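Local coordinates for protein VP24 (White spot syndrome virus, PDB 5HLJ) that serves as a major envelope protein of the virion, probably anchored in the viral membrane by a transmembrane helix outside the crystallised fragment, at residues Gly27-Phe36 with Val83-Tyr94. Residues are numbered along the deposited sequence; the frame is centred on the assembly and turned at random.
Sequences GVARGNHFNF and VNKAESKELELY
His33 and Glu92 form a single parallel-type beta bridge where the hairpin of strands 19-28 and 33-42, whose turn carries a G1 bulge at Asn32 and His33 facing Val28, meets the start of strand 90-99. Two backbone bonds make it: Glu92 N gives to Asn32 O (3.0 Å), and Phe34 N to Glu92 O (2.9 Å). The short strand segments diverge at 42°.

Polar side-chain contacts centre on Asn32, buried at the end of the type II turn Ala29-Asn32. With CG anti to the carbonyl carbon (chi1 -73°), its amide reaches into the loop 83-89. ND2 donates nearly straight, and almost in the amide plane, to Glu90 O (2.8 Å) at the start of the strand and, more bent and tilted from that plane, to Glu87 O (3.1 Å); a bond to Asn84 O is weak. The Glu92 carboxylate instead turns to His79 and Thr80.

In the apolar packing, Phe34 lies toward strand 141-151, where it meets Phe147, and Phe36 rests against Leu70 of strand 68-72. Leu93 CD1 sits over one face of the Phe36 ring, offset toward its rim. Leu91 crosses Phe34 at about a right angle, its CD2 making a CH-pi contact 4.0 Å from the Phe34 ring centroid while also touching Gly27 CA at 3.8 Å.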
ATOM      1  N   GLY A  27      -8.467  15.589   9.579  1.00 71.91           N
ATOM      2  CA  GLY A  27      -9.331  16.321   8.673  1.00 74.76           C
ATOM      3  C   GLY A  27      -9.780  17.647   9.271  1.00 74.39           C
ATOM      4  O   GLY A  27     -10.005  17.745  10.474  1.00 77.90           O
ATOM      5  N   VAL A  28      -9.888  18.669   8.427  1.00 73.31           N
ATOM      6  CA  VAL A  28     -10.437  19.964   8.819  1.00 78.32           C
ATOM      7  C   VAL A  28     -11.633  20.321   7.934  1.00 81.14           C
ATOM      8  O   VAL A  28     -11.442  20.689   6.776  1.00 81.03           O
ATOM      9  CB  VAL A  28      -9.397  21.094   8.700  1.00 76.65           C
ATOM     10  CG1 VAL A  28     -10.001  22.411   9.147  1.00 74.43           C
ATOM     11  CG2 VAL A  28      -8.152  20.769   9.497  1.00 66.78           C
ATOM     12  N   ALA A  29     -12.849  20.214   8.474  1.00 86.55           N
ATOM     13  CA  ALA A  29     -14.080  20.507   7.719  1.00 86.62           C
ATOM     14  C   ALA A  29     -14.021  21.861   7.001  1.00 85.98           C
ATOM     15  O   ALA A  29     -14.217  21.935   5.792  1.00 85.60           O
ATOM     16  CB  ALA A  29     -15.308  20.444   8.645  1.00 76.05           C
ATOM     17  N   ARG A  30     -13.721  22.923   7.743  1.00 89.62           N
ATOM     18  CA  ARG A  30     -13.634  24.258   7.162  1.00 88.77           C
ATOM     19  C   ARG A  30     -12.345  24.427   6.344  1.00 87.19           C
ATOM     20  O   ARG A  30     -11.254  24.581   6.889  1.00 87.31           O
ATOM     21  CB  ARG A  30     -13.719  25.328   8.259  1.00 94.06           C
ATOM     22  CG  ARG A  30     -13.924  26.739   7.733  1.00 96.72           C
ATOM     23  CD  ARG A  30     -15.161  27.396   8.352  1.00114.01           C
ATOM     24  NE  ARG A  30     -15.426  28.717   7.779  1.00124.40           N
ATOM     25  CZ  ARG A  30     -15.981  29.733   8.436  1.00123.09           C
ATOM     26  NH1 ARG A  30     -16.340  29.592   9.709  1.00113.73           N
ATOM     27  NH2 ARG A  30     -16.179  30.893   7.818  1.00121.47           N
ATOM     28  N   GLY A  31     -12.484  24.402   5.025  1.00 86.94           N
ATOM     29  CA  GLY A  31     -11.337  24.516   4.142  1.00 86.92           C
ATOM     30  C   GLY A  31     -11.117  23.235   3.359  1.00 84.80           C
ATOM     31  O   GLY A  31     -10.347  23.221   2.388  1.00 78.13           O
ATOM     32  N   ASN A  32     -11.796  22.165   3.787  1.00 81.59           N
ATOM     33  CA  ASN A  32     -11.707  20.863   3.141  1.00 76.95           C
ATOM     34  C   ASN A  32     -10.255  20.392   3.026  1.00 73.16           C
ATOM     35  O   ASN A  32      -9.794  20.016   1.952  1.00 69.77           O
ATOM     36  CB  ASN A  32     -12.367  20.918   1.760  1.00 75.77           C
ATOM     37  CG  ASN A  32     -13.885  20.979   1.838  1.00 74.59           C
ATOM     38  OD1 ASN A  32     -14.461  21.997   2.204  1.00 79.78           O
ATOM     39  ND2 ASN A  32     -14.541  19.887   1.473  1.00 76.40           N
ATOM     40  N   HIS A  33      -9.537  20.433   4.144  1.00 69.05           N
ATOM     41  CA  HIS A  33      -8.130  20.068   4.161  1.00 70.10           C
ATOM     42  C   HIS A  33      -7.795  18.913   5.101  1.00 71.74           C
ATOM     43  O   HIS A  33      -8.579  18.548   5.979  1.00 67.99           O
ATOM     44  CB  HIS A  33      -7.276  21.265   4.563  1.00 68.87           C
ATOM     45  CG  HIS A  33      -7.029  22.237   3.455  1.00 73.81           C
ATOM     46  ND1 HIS A  33      -7.613  23.480   3.413  1.00 73.43           N
ATOM     47  CD2 HIS A  33      -6.252  22.147   2.350  1.00 72.16           C
ATOM     48  CE1 HIS A  33      -7.202  24.121   2.332  1.00 77.19           C
ATOM     49  NE2 HIS A  33      -6.373  23.334   1.674  1.00 73.04           N
ATOM     50  N   PHE A  34      -6.611  18.348   4.903  1.00 67.05           N
ATOM     51  CA  PHE A  34      -5.982  17.535   5.928  1.00 67.37           C
ATOM     52  C   PHE A  34      -4.962  18.418   6.597  1.00 64.23           C
ATOM     53  O   PHE A  34      -4.413  19.302   5.964  1.00 67.55           O
ATOM     54  CB  PHE A  34      -5.315  16.284   5.349  1.00 63.78           C
ATOM     55  CG  PHE A  34      -6.252  15.148   5.138  1.00 65.44           C
ATOM     56  CD1 PHE A  34      -6.774  14.457   6.223  1.00 65.35           C
ATOM     57  CD2 PHE A  34      -6.614  14.763   3.858  1.00 65.37           C
ATOM     58  CE1 PHE A  34      -7.637  13.399   6.032  1.00 66.27           C
ATOM     59  CE2 PHE A  34      -7.483  13.709   3.662  1.00 65.70           C
ATOM     60  CZ  PHE A  34      -7.998  13.028   4.747  1.00 65.94           C
ATOM     61  N   ASN A  35      -4.696  18.174   7.870  1.00 65.34           N
ATOM     62  CA  ASN A  35      -3.757  18.999   8.615  1.00 66.80           C
ATOM     63  C   ASN A  35      -2.783  18.131   9.417  1.00 66.95           C
ATOM     64  O   ASN A  35      -3.208  17.229  10.152  1.00 68.01           O
ATOM     65  CB  ASN A  35      -4.534  19.950   9.537  1.00 66.11           C
ATOM     66  CG  ASN A  35      -3.676  21.072  10.080  1.00 69.97           C
ATOM     67  OD1 ASN A  35      -2.729  21.522   9.431  1.00 68.08           O
ATOM     68  ND2 ASN A  35      -4.008  21.535  11.278  1.00 66.09           N
ATOM     69  N   PHE A  36      -1.481  18.379   9.262  1.00 66.57           N
ATOM     70  CA  PHE A  36      -0.480  17.607  10.005  1.00 64.81           C
ATOM     71  C   PHE A  36      -0.614  17.800  11.512  1.00 69.51           C
ATOM     72  O   PHE A  36      -1.087  18.836  11.968  1.00 71.37           O
ATOM     73  CB  PHE A  36       0.937  17.992   9.597  1.00 60.82           C
ATOM     74  CG  PHE A  36       1.338  17.514   8.230  1.00 69.06           C
ATOM     75  CD1 PHE A  36       1.294  16.152   7.908  1.00 63.16           C
ATOM     76  CD2 PHE A  36       1.803  18.417   7.274  1.00 62.94           C
ATOM     77  CE1 PHE A  36       1.682  15.707   6.646  1.00 59.66           C
ATOM     78  CE2 PHE A  36       2.188  17.984   6.010  1.00 61.83           C
ATOM     79  CZ  PHE A  36       2.129  16.616   5.700  1.00 60.60           C
ATOM     80  N   VAL A  83     -12.604  20.755  -4.542  1.00 72.34           N
ATOM     81  CA  VAL A  83     -13.402  20.162  -3.493  1.00 72.07           C
ATOM     82  C   VAL A  83     -14.753  20.866  -3.402  1.00 76.98           C
ATOM     83  O   VAL A  83     -14.862  22.070  -3.643  1.00 74.90           O
ATOM     84  CB  VAL A  83     -12.682  20.226  -2.145  1.00 73.64           C
ATOM     85  CG1 VAL A  83     -11.493  19.239  -2.133  1.00 68.28           C
ATOM     86  CG2 VAL A  83     -12.232  21.643  -1.875  1.00 69.90           C
ATOM     87  N   ASN A  84     -15.780  20.102  -3.061  1.00 75.10           N
ATOM     88  CA  ASN A  84     -17.087  20.668  -2.800  1.00 70.62           C
ATOM     89  C   ASN A  84     -17.098  21.252  -1.393  1.00 75.98           C
ATOM     90  O   ASN A  84     -17.310  20.541  -0.400  1.00 73.70           O
ATOM     91  CB  ASN A  84     -18.176  19.599  -2.990  1.00 71.17           C
ATOM     92  CG  ASN A  84     -19.574  20.111  -2.676  1.00 76.81           C
ATOM     93  OD1 ASN A  84     -19.768  21.288  -2.370  1.00 74.74           O
ATOM     94  ND2 ASN A  84     -20.558  19.221  -2.754  1.00 75.83           N
ATOM     95  N   LYS A  85     -16.877  22.558  -1.310  1.00 75.94           N
ATOM     96  CA  LYS A  85     -16.796  23.233  -0.019  1.00 75.10           C
ATOM     97  C   LYS A  85     -18.154  23.312   0.682  1.00 75.64           C
ATOM     98  O   LYS A  85     -18.222  23.663   1.851  1.00 74.68           O
ATOM     99  CB  LYS A  85     -16.184  24.618  -0.207  1.00 74.27           C
ATOM    100  CG  LYS A  85     -15.006  24.593  -1.181  1.00 74.56           C
ATOM    101  CD  LYS A  85     -14.150  25.840  -1.119  1.00 83.79           C
ATOM    102  CE  LYS A  85     -13.051  25.804  -2.182  1.00 81.65           C
ATOM    103  NZ  LYS A  85     -12.060  26.905  -2.005  1.00 90.50           N
ATOM    104  N   ALA A  86     -19.230  22.940  -0.012  1.00 73.66           N
ATOM    105  CA  ALA A  86     -20.554  22.874   0.616  1.00 79.08           C
ATOM    106  C   ALA A  86     -20.671  21.734   1.629  1.00 82.49           C
ATOM    107  O   ALA A  86     -21.585  21.723   2.455  1.00 80.37           O
ATOM    108  CB  ALA A  86     -21.637  22.729  -0.441  1.00 75.08           C
ATOM    109  N   GLU A  87     -19.765  20.761   1.537  1.00 82.65           N
ATOM    110  CA  GLU A  87     -19.740  19.624   2.454  1.00 76.35           C
ATOM    111  C   GLU A  87     -18.318  19.384   2.917  1.00 77.42           C
ATOM    112  O   GLU A  87     -17.413  20.137   2.549  1.00 76.82           O
ATOM    113  CB  GLU A  87     -20.286  18.372   1.788  1.00 78.67           C
ATOM    114  CG  GLU A  87     -21.756  18.421   1.449  1.00 83.30           C
ATOM    115  CD  GLU A  87     -22.134  17.393   0.397  1.00 87.00           C
ATOM    116  OE1 GLU A  87     -22.058  16.182   0.688  1.00 88.34           O
ATOM    117  OE2 GLU A  87     -22.502  17.796  -0.728  1.00 95.82           O
ATOM    118  N   SER A  88     -18.103  18.338   3.712  1.00 72.22           N
ATOM    119  CA  SER A  88     -16.740  18.026   4.126  1.00 75.09           C
ATOM    120  C   SER A  88     -16.381  16.562   3.834  1.00 72.03           C
ATOM    121  O   SER A  88     -15.813  15.884   4.687  1.00 73.26           O
ATOM    122  CB  SER A  88     -16.543  18.347   5.610  1.00 69.49           C
ATOM    123  OG  SER A  88     -17.499  17.664   6.398  1.00 77.25           O
ATOM    124  N   LYS A  89     -16.709  16.102   2.623  1.00 67.61           N
ATOM    125  CA  LYS A  89     -16.427  14.738   2.168  1.00 70.28           C
ATOM    126  C   LYS A  89     -15.181  14.681   1.299  1.00 72.87           C
ATOM    127  O   LYS A  89     -14.470  13.670   1.272  1.00 71.79           O
ATOM    128  CB  LYS A  89     -17.606  14.164   1.379  1.00 67.73           C
ATOM    129  CG  LYS A  89     -18.840  14.053   2.200  1.00 72.81           C
ATOM    130  CD  LYS A  89     -20.014  13.511   1.429  1.00 72.70           C
ATOM    131  CE  LYS A  89     -21.267  13.650   2.294  1.00 80.38           C
ATOM    132  NZ  LYS A  89     -22.395  12.813   1.833  1.00 93.33           N
ATOM    133  N   GLU A  90     -14.927  15.773   0.588  1.00 69.94           N
ATOM    134  CA  GLU A  90     -13.803  15.849  -0.329  1.00 68.18           C
ATOM    135  C   GLU A  90     -12.695  16.682   0.285  1.00 68.56           C
ATOM    136  O   GLU A  90     -12.866  17.876   0.508  1.00 70.55           O
ATOM    137  CB  GLU A  90     -14.254  16.424  -1.670  1.00 64.41           C
ATOM    138  CG  GLU A  90     -15.448  15.685  -2.246  1.00 67.65           C
ATOM    139  CD  GLU A  90     -15.862  16.173  -3.636  1.00 78.02           C
ATOM    140  OE1 GLU A  90     -15.553  17.335  -4.003  1.00 73.83           O
ATOM    141  OE2 GLU A  90     -16.492  15.373  -4.365  1.00 72.82           O
ATOM    142  N   LEU A  91     -11.569  16.035   0.585  1.00 67.73           N
ATOM    143  CA  LEU A  91     -10.492  16.669   1.348  1.00 69.37           C
ATOM    144  C   LEU A  91      -9.175  16.643   0.604  1.00 66.28           C
ATOM    145  O   LEU A  91      -8.904  15.733  -0.179  1.00 64.92           O
ATOM    146  CB  LEU A  91     -10.314  15.985   2.706  1.00 65.13           C
ATOM    147  CG  LEU A  91     -11.050  16.555   3.918  1.00 72.90           C
ATOM    148  CD1 LEU A  91     -12.543  16.638   3.660  1.00 69.60           C
ATOM    149  CD2 LEU A  91     -10.773  15.706   5.165  1.00 63.35           C
ATOM    150  N   GLU A  92      -8.347  17.642   0.858  1.00 64.93           N
ATOM    151  CA  GLU A  92      -7.057  17.704   0.200  1.00 64.32           C
ATOM    152  C   GLU A  92      -5.957  18.000   1.213  1.00 65.56           C
ATOM    153  O   GLU A  92      -6.130  18.807   2.121  1.00 66.84           O
ATOM    154  CB  GLU A  92      -7.088  18.750  -0.914  1.00 61.71           C
ATOM    155  CG  GLU A  92      -5.794  18.869  -1.729  1.00 63.57           C
ATOM    156  CD  GLU A  92      -5.881  19.916  -2.837  1.00 70.16           C
ATOM    157  OE1 GLU A  92      -6.974  20.501  -3.052  1.00 71.20           O
ATOM    158  OE2 GLU A  92      -4.849  20.164  -3.497  1.00 73.91           O
ATOM    159  N   LEU A  93      -4.844  17.295   1.096  1.00 63.87           N
ATOM    160  CA  LEU A  93      -3.629  17.711   1.774  1.00 66.34           C
ATOM    161  C   LEU A  93      -2.863  18.625   0.816  1.00 65.92           C
ATOM    162  O   LEU A  93      -2.501  18.206  -0.280  1.00 62.04           O
ATOM    163  CB  LEU A  93      -2.761  16.509   2.182  1.00 63.20           C
ATOM    164  CG  LEU A  93      -1.384  16.947   2.695  1.00 64.44           C
ATOM    165  CD1 LEU A  93      -1.491  17.574   4.103  1.00 57.58           C
ATOM    166  CD2 LEU A  93      -0.359  15.819   2.648  1.00 60.15           C
ATOM    167  N   TYR A  94      -2.653  19.876   1.208  1.00 63.84           N
ATOM    168  CA  TYR A  94      -1.846  20.782   0.406  1.00 63.30           C
ATOM    169  C   TYR A  94      -0.618  21.124   1.234  1.00 66.81           C
ATOM    170  O   TYR A  94      -0.680  21.962   2.149  1.00 62.33           O
ATOM    171  CB  TYR A  94      -2.634  22.045   0.009  1.00 68.37           C
ATOM    172  CG  TYR A  94      -1.911  22.920  -0.998  1.00 67.44           C
ATOM    173  CD1 TYR A  94      -2.258  22.911  -2.346  1.00 68.87           C
ATOM    174  CD2 TYR A  94      -0.866  23.751  -0.596  1.00 66.81           C
ATOM    175  CE1 TYR A  94      -1.576  23.719  -3.267  1.00 67.63           C
ATOM    176  CE2 TYR A  94      -0.184  24.541  -1.494  1.00 67.15           C
ATOM    177  CZ  TYR A  94      -0.535  24.530  -2.828  1.00 72.10           C
ATOM    178  OH  TYR A  94       0.177  25.335  -3.703  1.00 77.17           O
TER
HETATM  179  O   HOH W   1      -4.144  20.283   3.787  1.00 75.60           O